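Local coordinates for minor structural protein 5 (Lactococcus phage Tuc2009, PDB 5E7T), which is a virion structural protein, probably a baseplate accessory component whose galactose-binding-like domain may help the phage recognise saccharides on its host's surface, at residues 114-128 / 140-152. Residues are numbered along the deposited sequence; the frame is centred on the assembly and turned at random.
Sequences YTENSWKEICTIDLP and RITQTSTIPPYED
The flat ring of Tyr114 is sandwiched between two aliphatic bumps: Glu151 CG stands 3.6 Å from the ring centroid, 5° off the normal, in a CH-pi contact, and Ile122 CD1 covers the opposite face. Glutamate suits this place because its methylenes can lie on an aromatic ring while its carboxylate reaches elsewhere. Bent at chi2 (-77°), the chain carries Glu151 OE2 to Ser118 OG, which donates a 2.7 Å hydrogen bond from above the carboxylate plane. The compact ring of Pro148 brings CG to the edge of the Tyr114 ring, near its plane, and sets CD 3.6 Å from Ile122 CA, while Lys120 curls past Pro148 CB, its NZ donating a hydrogen bond to Glu121 O. Strands 121-126 and 139-146 are the outermost, within this chain, of the two antiparallel sheets of a beta-sandwich, as expected of the galactose-binding-like fold; their short runs 124-126 and 140-146 point 141° apart, roughly antiparallel. A classic beta bulge at Ile122 and Cys123, opposite Gln112, marks the corner in the first strand. Just beyond it a water bridges the strands, donating to Thr124 O and Gln143 O; serine suits position 145 because its short side chain holds a hydroxyl beside the strand, where OG donates to this water and takes a weak hydrogen bond from Thr124 N. Farther along, Ile141 splits its branches: CG2 lies 3.8 Å from Ile125 CD1, and CD1 rests 3.6 Å from Pro128 CD. Ile141 also continues the sheet antiparallel onto a strand of another protein's chain.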
ATOM      1  N   TYR B 114      28.734  28.883 -39.663  1.00 61.69           N
ATOM      2  CA  TYR B 114      29.687  28.238 -38.766  1.00 62.92           C
ATOM      3  C   TYR B 114      30.335  29.367 -37.939  1.00 71.57           C
ATOM      4  O   TYR B 114      30.300  30.537 -38.348  1.00 71.53           O
ATOM      5  CB  TYR B 114      30.731  27.384 -39.537  1.00 63.71           C
ATOM      6  CG  TYR B 114      30.186  26.096 -40.126  1.00 64.40           C
ATOM      7  CD1 TYR B 114      29.959  24.979 -39.325  1.00 66.62           C
ATOM      8  CD2 TYR B 114      29.897  25.993 -41.481  1.00 64.58           C
ATOM      9  CE1 TYR B 114      29.408  23.808 -39.853  1.00 66.50           C
ATOM     10  CE2 TYR B 114      29.364  24.819 -42.023  1.00 65.37           C
ATOM     11  CZ  TYR B 114      29.111  23.731 -41.202  1.00 74.37           C
ATOM     12  OH  TYR B 114      28.568  22.579 -41.734  1.00 76.89           O
ATOM     13  N   THR B 115      30.853  29.049 -36.756  1.00 70.48           N
ATOM     14  CA  THR B 115      31.429  30.093 -35.924  1.00 72.03           C
ATOM     15  C   THR B 115      32.951  29.988 -35.907  1.00 80.98           C
ATOM     16  O   THR B 115      33.545  29.837 -36.983  1.00 80.62           O
ATOM     17  CB  THR B 115      30.768  30.139 -34.551  1.00 78.13           C
ATOM     18  OG1 THR B 115      30.964  28.892 -33.865  1.00 82.46           O
ATOM     19  CG2 THR B 115      29.297  30.505 -34.638  1.00 71.98           C
ATOM     20  N   GLU B 116      33.577  30.092 -34.697  1.00 80.71           N
ATOM     21  CA  GLU B 116      35.022  30.131 -34.475  1.00 82.81           C
ATOM     22  C   GLU B 116      35.791  29.236 -35.383  1.00 87.97           C
ATOM     23  O   GLU B 116      35.487  28.044 -35.515  1.00 85.88           O
ATOM     24  CB  GLU B 116      35.408  29.883 -33.021  1.00 85.88           C
ATOM     25  CG  GLU B 116      35.615  31.166 -32.247  1.00 93.68           C
ATOM     26  CD  GLU B 116      34.356  31.935 -31.896  1.00112.22           C
ATOM     27  OE1 GLU B 116      33.258  31.326 -31.849  1.00 95.93           O
ATOM     28  OE2 GLU B 116      34.480  33.154 -31.637  1.00108.27           O
ATOM     29  N   ASN B 117      36.805  29.868 -36.008  1.00 87.21           N
ATOM     30  CA  ASN B 117      37.732  29.404 -37.033  1.00 87.80           C
ATOM     31  C   ASN B 117      37.117  29.597 -38.429  1.00 88.50           C
ATOM     32  O   ASN B 117      37.616  30.421 -39.203  1.00 90.52           O
ATOM     33  CB  ASN B 117      38.249  27.963 -36.797  1.00 92.65           C
ATOM     34  CG  ASN B 117      39.201  27.810 -35.610  1.00126.14           C
ATOM     35  OD1 ASN B 117      40.067  28.663 -35.340  1.00116.21           O
ATOM     36  ND2 ASN B 117      39.082  26.689 -34.890  1.00120.90           N
ATOM     37  N   SER B 118      35.983  28.929 -38.698  1.00 78.64           N
ATOM     38  CA  SER B 118      35.318  28.913 -39.995  1.00 74.47           C
ATOM     39  C   SER B 118      34.648  30.187 -40.412  1.00 75.88           C
ATOM     40  O   SER B 118      35.119  30.789 -41.373  1.00 76.39           O
ATOM     41  CB  SER B 118      34.322  27.768 -40.083  1.00 73.91           C
ATOM     42  OG  SER B 118      33.949  27.542 -41.429  1.00 74.44           O
ATOM     43  N   TRP B 119      33.499  30.544 -39.790  1.00 70.18           N
ATOM     44  CA  TRP B 119      32.672  31.708 -40.136  1.00 68.58           C
ATOM     45  C   TRP B 119      31.968  31.558 -41.493  1.00 74.12           C
ATOM     46  O   TRP B 119      31.197  32.451 -41.870  1.00 75.06           O
ATOM     47  CB  TRP B 119      33.425  33.046 -40.037  1.00 67.71           C
ATOM     48  CG  TRP B 119      33.952  33.297 -38.662  1.00 70.45           C
ATOM     49  CD1 TRP B 119      35.250  33.193 -38.252  1.00 75.04           C
ATOM     50  CD2 TRP B 119      33.171  33.494 -37.470  1.00 70.35           C
ATOM     51  NE1 TRP B 119      35.335  33.386 -36.890  1.00 75.22           N
ATOM     52  CE2 TRP B 119      34.074  33.568 -36.385  1.00 75.38           C
ATOM     53  CE3 TRP B 119      31.792  33.626 -37.216  1.00 70.55           C
ATOM     54  CZ2 TRP B 119      33.648  33.799 -35.073  1.00 75.06           C
ATOM     55  CZ3 TRP B 119      31.371  33.851 -35.913  1.00 72.26           C
ATOM     56  CH2 TRP B 119      32.295  33.952 -34.862  1.00 74.42           C
ATOM     57  N   LYS B 120      32.165  30.406 -42.190  1.00 69.44           N
ATOM     58  CA  LYS B 120      31.560  30.114 -43.495  1.00 67.25           C
ATOM     59  C   LYS B 120      30.031  30.064 -43.386  1.00 69.31           C
ATOM     60  O   LYS B 120      29.521  29.512 -42.416  1.00 70.20           O
ATOM     61  CB  LYS B 120      32.187  28.843 -44.128  1.00 69.41           C
ATOM     62  CG  LYS B 120      31.565  28.352 -45.448  1.00 94.95           C
ATOM     63  CD  LYS B 120      31.597  29.371 -46.621  1.00111.32           C
ATOM     64  CE  LYS B 120      30.964  28.859 -47.912  1.00116.32           C
ATOM     65  NZ  LYS B 120      29.470  28.796 -47.869  1.00109.19           N
ATOM     66  N   GLU B 121      29.312  30.731 -44.322  1.00 63.13           N
ATOM     67  CA  GLU B 121      27.845  30.788 -44.344  1.00 60.09           C
ATOM     68  C   GLU B 121      27.256  29.463 -44.747  1.00 62.84           C
ATOM     69  O   GLU B 121      27.813  28.795 -45.607  1.00 64.21           O
ATOM     70  CB  GLU B 121      27.317  31.933 -45.234  1.00 60.39           C
ATOM     71  CG  GLU B 121      27.311  31.697 -46.741  1.00 68.44           C
ATOM     72  CD  GLU B 121      28.078  32.719 -47.565  1.00 95.05           C
ATOM     73  OE1 GLU B 121      27.518  33.169 -48.592  1.00 79.17           O
ATOM     74  OE2 GLU B 121      29.242  33.040 -47.217  1.00 86.94           O
ATOM     75  N   ILE B 122      26.144  29.084 -44.114  1.00 56.63           N
ATOM     76  CA  ILE B 122      25.425  27.858 -44.392  1.00 55.24           C
ATOM     77  C   ILE B 122      24.215  28.251 -45.228  1.00 61.01           C
ATOM     78  O   ILE B 122      24.039  27.762 -46.335  1.00 61.86           O
ATOM     79  CB  ILE B 122      25.044  27.113 -43.064  1.00 57.18           C
ATOM     80  CG1 ILE B 122      26.304  26.577 -42.350  1.00 57.18           C
ATOM     81  CG2 ILE B 122      24.006  25.983 -43.290  1.00 55.90           C
ATOM     82  CD1 ILE B 122      26.169  26.346 -40.815  1.00 53.46           C
ATOM     83  N   CYS B 123      23.391  29.146 -44.704  1.00 58.45           N
ATOM     84  CA  CYS B 123      22.165  29.588 -45.361  1.00 57.83           C
ATOM     85  C   CYS B 123      21.940  31.020 -44.958  1.00 61.85           C
ATOM     86  O   CYS B 123      21.807  31.330 -43.772  1.00 60.79           O
ATOM     87  CB  CYS B 123      20.998  28.700 -44.954  1.00 57.83           C
ATOM     88  SG  CYS B 123      19.534  28.936 -45.967  1.00 61.30           S
ATOM     89  N   THR B 124      21.974  31.907 -45.945  1.00 59.69           N
ATOM     90  CA  THR B 124      21.909  33.349 -45.738  1.00 59.04           C
ATOM     91  C   THR B 124      21.030  34.127 -46.751  1.00 59.99           C
ATOM     92  O   THR B 124      20.661  33.592 -47.807  1.00 59.42           O
ATOM     93  CB  THR B 124      23.344  33.852 -45.751  1.00 67.61           C
ATOM     94  OG1 THR B 124      23.374  35.255 -45.477  1.00 71.81           O
ATOM     95  CG2 THR B 124      24.061  33.532 -47.058  1.00 65.73           C
ATOM     96  N   ILE B 125      20.744  35.409 -46.425  1.00 53.49           N
ATOM     97  CA  ILE B 125      19.996  36.348 -47.248  1.00 52.19           C
ATOM     98  C   ILE B 125      20.434  37.771 -46.939  1.00 60.26           C
ATOM     99  O   ILE B 125      20.310  38.228 -45.806  1.00 60.67           O
ATOM    100  CB  ILE B 125      18.458  36.143 -47.197  1.00 53.68           C
ATOM    101  CG1 ILE B 125      17.748  37.013 -48.259  1.00 51.66           C
ATOM    102  CG2 ILE B 125      17.864  36.319 -45.765  1.00 54.50           C
ATOM    103  CD1 ILE B 125      16.393  36.639 -48.487  1.00 46.18           C
ATOM    104  N   ASP B 126      20.980  38.457 -47.956  1.00 59.60           N
ATOM    105  CA  ASP B 126      21.437  39.836 -47.855  1.00 59.80           C
ATOM    106  C   ASP B 126      20.218  40.753 -47.756  1.00 62.02           C
ATOM    107  O   ASP B 126      19.203  40.525 -48.421  1.00 60.31           O
ATOM    108  CB  ASP B 126      22.245  40.222 -49.103  1.00 62.59           C
ATOM    109  CG  ASP B 126      23.740  39.929 -49.133  1.00 76.17           C
ATOM    110  OD1 ASP B 126      24.301  39.537 -48.070  1.00 75.43           O
ATOM    111  OD2 ASP B 126      24.364  40.130 -50.219  1.00 84.50           O
ATOM    112  N   LEU B 127      20.327  41.785 -46.918  1.00 57.88           N
ATOM    113  CA  LEU B 127      19.277  42.771 -46.733  1.00 55.57           C
ATOM    114  C   LEU B 127      19.727  44.075 -47.382  1.00 59.77           C
ATOM    115  O   LEU B 127      20.935  44.207 -47.629  1.00 60.90           O
ATOM    116  CB  LEU B 127      18.916  42.919 -45.254  1.00 54.30           C
ATOM    117  CG  LEU B 127      18.295  41.682 -44.599  1.00 55.16           C
ATOM    118  CD1 LEU B 127      17.744  42.021 -43.246  1.00 54.33           C
ATOM    119  CD2 LEU B 127      17.212  41.070 -45.457  1.00 53.69           C
ATOM    120  N   PRO B 128      18.789  44.987 -47.787  1.00 54.37           N
ATOM    121  CA  PRO B 128      19.193  46.182 -48.544  1.00 53.02           C
ATOM    122  C   PRO B 128      20.222  47.055 -47.872  1.00 56.77           C
ATOM    123  O   PRO B 128      19.965  47.562 -46.797  1.00 57.83           O
ATOM    124  CB  PRO B 128      17.867  46.912 -48.780  1.00 54.37           C
ATOM    125  CG  PRO B 128      16.864  45.837 -48.801  1.00 59.13           C
ATOM    126  CD  PRO B 128      17.316  44.945 -47.666  1.00 55.23           C
ATOM    127  N   ARG B 140      10.072  42.425 -50.841  1.00 52.55           N
ATOM    128  CA  ARG B 140      10.190  40.965 -50.785  1.00 51.39           C
ATOM    129  C   ARG B 140      11.605  40.620 -51.255  1.00 60.19           C
ATOM    130  O   ARG B 140      11.998  41.025 -52.355  1.00 62.41           O
ATOM    131  CB  ARG B 140       9.191  40.293 -51.718  1.00 48.36           C
ATOM    132  CG  ARG B 140       9.394  38.795 -51.793  1.00 55.51           C
ATOM    133  CD  ARG B 140       8.141  38.015 -52.104  1.00 64.01           C
ATOM    134  NE  ARG B 140       8.446  36.989 -53.095  1.00 73.68           N
ATOM    135  CZ  ARG B 140       8.500  35.687 -52.843  1.00 82.03           C
ATOM    136  NH1 ARG B 140       8.205  35.225 -51.633  1.00 51.84           N
ATOM    137  NH2 ARG B 140       8.820  34.832 -53.810  1.00 77.79           N
ATOM    138  N   ILE B 141      12.380  39.893 -50.435  1.00 56.86           N
ATOM    139  CA  ILE B 141      13.759  39.528 -50.779  1.00 55.86           C
ATOM    140  C   ILE B 141      13.895  38.014 -50.728  1.00 59.54           C
ATOM    141  O   ILE B 141      13.484  37.408 -49.748  1.00 60.17           O
ATOM    142  CB  ILE B 141      14.773  40.269 -49.864  1.00 58.69           C
ATOM    143  CG1 ILE B 141      14.500  41.787 -49.850  1.00 59.03           C
ATOM    144  CG2 ILE B 141      16.206  39.999 -50.311  1.00 60.49           C
ATOM    145  CD1 ILE B 141      14.966  42.471 -48.695  1.00 65.44           C
ATOM    146  N   THR B 142      14.424  37.396 -51.796  1.00 56.06           N
ATOM    147  CA  THR B 142      14.610  35.938 -51.900  1.00 54.95           C
ATOM    148  C   THR B 142      16.057  35.583 -52.252  1.00 59.51           C
ATOM    149  O   THR B 142      16.739  36.363 -52.924  1.00 61.38           O
ATOM    150  CB  THR B 142      13.593  35.298 -52.876  1.00 61.49           C
ATOM    151  OG1 THR B 142      14.009  35.470 -54.232  1.00 67.32           O
ATOM    152  CG2 THR B 142      12.175  35.818 -52.699  1.00 56.35           C
ATOM    153  N   GLN B 143      16.530  34.410 -51.796  1.00 54.63           N
ATOM    154  CA  GLN B 143      17.892  33.917 -52.050  1.00 54.42           C
ATOM    155  C   GLN B 143      17.979  32.409 -51.809  1.00 60.09           C
ATOM    156  O   GLN B 143      17.559  31.928 -50.753  1.00 58.92           O
ATOM    157  CB  GLN B 143      18.899  34.653 -51.156  1.00 55.51           C
ATOM    158  CG  GLN B 143      20.350  34.197 -51.253  1.00 58.79           C
ATOM    159  CD  GLN B 143      21.043  34.643 -52.498  1.00 71.40           C
ATOM    160  OE1 GLN B 143      21.321  35.835 -52.700  1.00 71.28           O
ATOM    161  NE2 GLN B 143      21.426  33.676 -53.314  1.00 57.67           N
ATOM    162  N   THR B 144      18.524  31.664 -52.797  1.00 58.07           N
ATOM    163  CA  THR B 144      18.742  30.229 -52.661  1.00 57.13           C
ATOM    164  C   THR B 144      20.184  30.064 -52.236  1.00 60.90           C
ATOM    165  O   THR B 144      21.060  30.745 -52.774  1.00 61.79           O
ATOM    166  CB  THR B 144      18.395  29.465 -53.935  1.00 61.87           C
ATOM    167  OG1 THR B 144      17.048  29.761 -54.335  1.00 66.73           O
ATOM    168  CG2 THR B 144      18.544  27.973 -53.757  1.00 54.94           C
ATOM    169  N   SER B 145      20.423  29.203 -51.242  1.00 56.14           N
ATOM    170  CA  SER B 145      21.738  28.929 -50.693  1.00 55.75           C
ATOM    171  C   SER B 145      22.106  27.448 -50.832  1.00 61.17           C
ATOM    172  O   SER B 145      21.243  26.596 -50.650  1.00 61.80           O
ATOM    173  CB  SER B 145      21.770  29.331 -49.225  1.00 58.25           C
ATOM    174  OG  SER B 145      21.619  30.733 -49.088  1.00 65.41           O
ATOM    175  N   THR B 146      23.379  27.142 -51.157  1.00 58.38           N
ATOM    176  CA  THR B 146      23.876  25.766 -51.231  1.00 59.06           C
ATOM    177  C   THR B 146      24.651  25.431 -49.931  1.00 64.28           C
ATOM    178  O   THR B 146      25.603  26.138 -49.542  1.00 65.27           O
ATOM    179  CB  THR B 146      24.712  25.540 -52.482  1.00 66.58           C
ATOM    180  OG1 THR B 146      23.945  25.915 -53.616  1.00 74.07           O
ATOM    181  CG2 THR B 146      25.134  24.108 -52.635  1.00 61.19           C
ATOM    182  N   ILE B 147      24.208  24.363 -49.256  1.00 58.83           N
ATOM    183  CA  ILE B 147      24.793  23.901 -48.003  1.00 57.55           C
ATOM    184  C   ILE B 147      26.273  23.584 -48.193  1.00 61.96           C
ATOM    185  O   ILE B 147      26.617  22.779 -49.066  1.00 64.21           O
ATOM    186  CB  ILE B 147      23.976  22.739 -47.372  1.00 59.03           C
ATOM    187  CG1 ILE B 147      22.510  23.134 -47.136  1.00 56.60           C
ATOM    188  CG2 ILE B 147      24.627  22.224 -46.096  1.00 61.07           C
ATOM    189  CD1 ILE B 147      22.286  24.362 -46.234  1.00 63.55           C
ATOM    190  N   PRO B 148      27.164  24.264 -47.434  1.00 55.40           N
ATOM    191  CA  PRO B 148      28.603  23.999 -47.586  1.00 55.43           C
ATOM    192  C   PRO B 148      29.007  22.655 -46.950  1.00 63.32           C
ATOM    193  O   PRO B 148      28.266  22.100 -46.104  1.00 62.16           O
ATOM    194  CB  PRO B 148      29.242  25.191 -46.875  1.00 56.14           C
ATOM    195  CG  PRO B 148      28.267  25.531 -45.810  1.00 59.52           C
ATOM    196  CD  PRO B 148      26.911  25.263 -46.372  1.00 54.71           C
ATOM    197  N   PRO B 149      30.189  22.109 -47.322  1.00 62.45           N
ATOM    198  CA  PRO B 149      30.603  20.837 -46.730  1.00 63.71           C
ATOM    199  C   PRO B 149      30.846  20.957 -45.234  1.00 69.66           C
ATOM    200  O   PRO B 149      31.243  22.032 -44.750  1.00 68.85           O
ATOM    201  CB  PRO B 149      31.863  20.472 -47.514  1.00 66.27           C
ATOM    202  CG  PRO B 149      32.372  21.735 -48.003  1.00 69.99           C
ATOM    203  CD  PRO B 149      31.195  22.592 -48.284  1.00 64.35           C
ATOM    204  N   TYR B 150      30.598  19.838 -44.505  1.00 66.42           N
ATOM    205  CA  TYR B 150      30.758  19.779 -43.063  1.00 65.68           C
ATOM    206  C   TYR B 150      32.156  20.189 -42.664  1.00 71.13           C
ATOM    207  O   TYR B 150      33.111  19.886 -43.381  1.00 71.63           O
ATOM    208  CB  TYR B 150      30.454  18.372 -42.525  1.00 66.75           C
ATOM    209  CG  TYR B 150      29.031  17.872 -42.696  1.00 66.00           C
ATOM    210  CD1 TYR B 150      27.952  18.584 -42.182  1.00 66.13           C
ATOM    211  CD2 TYR B 150      28.777  16.620 -43.249  1.00 67.28           C
ATOM    212  CE1 TYR B 150      26.642  18.104 -42.297  1.00 66.72           C
ATOM    213  CE2 TYR B 150      27.476  16.127 -43.367  1.00 67.83           C
ATOM    214  CZ  TYR B 150      26.407  16.868 -42.883  1.00 75.42           C
ATOM    215  OH  TYR B 150      25.123  16.381 -43.012  1.00 74.25           O
ATOM    216  N   GLU B 151      32.257  20.910 -41.534  1.00 68.69           N
ATOM    217  CA  GLU B 151      33.493  21.377 -40.886  1.00 69.56           C
ATOM    218  C   GLU B 151      33.903  20.354 -39.819  1.00 76.66           C
ATOM    219  O   GLU B 151      33.208  19.344 -39.651  1.00 76.41           O
ATOM    220  CB  GLU B 151      33.206  22.706 -40.176  1.00 69.67           C
ATOM    221  CG  GLU B 151      33.042  23.883 -41.103  1.00 72.00           C
ATOM    222  CD  GLU B 151      34.342  24.429 -41.650  1.00 89.09           C
ATOM    223  OE1 GLU B 151      35.412  24.187 -41.042  1.00101.34           O
ATOM    224  OE2 GLU B 151      34.286  25.131 -42.682  1.00 71.02           O
ATOM    225  N   ASP B 152      34.973  20.640 -39.037  1.00 76.18           N
ATOM    226  CA  ASP B 152      35.371  19.776 -37.918  1.00 78.21           C
ATOM    227  C   ASP B 152      34.213  19.761 -36.899  1.00 83.01           C
ATOM    228  O   ASP B 152      33.467  20.752 -36.842  1.00 82.66           O
ATOM    229  CB  ASP B 152      36.652  20.291 -37.252  1.00 82.25           C
ATOM    230  CG  ASP B 152      37.338  19.239 -36.401  1.00 96.43           C
ATOM    231  OD1 ASP B 152      37.749  18.201 -36.960  1.00 97.91           O
ATOM    232  OD2 ASP B 152      37.393  19.416 -35.167  1.00103.68           O
TER
HETATM  233  O   HOH W   1      19.129  31.467 -48.621  1.00 61.26           O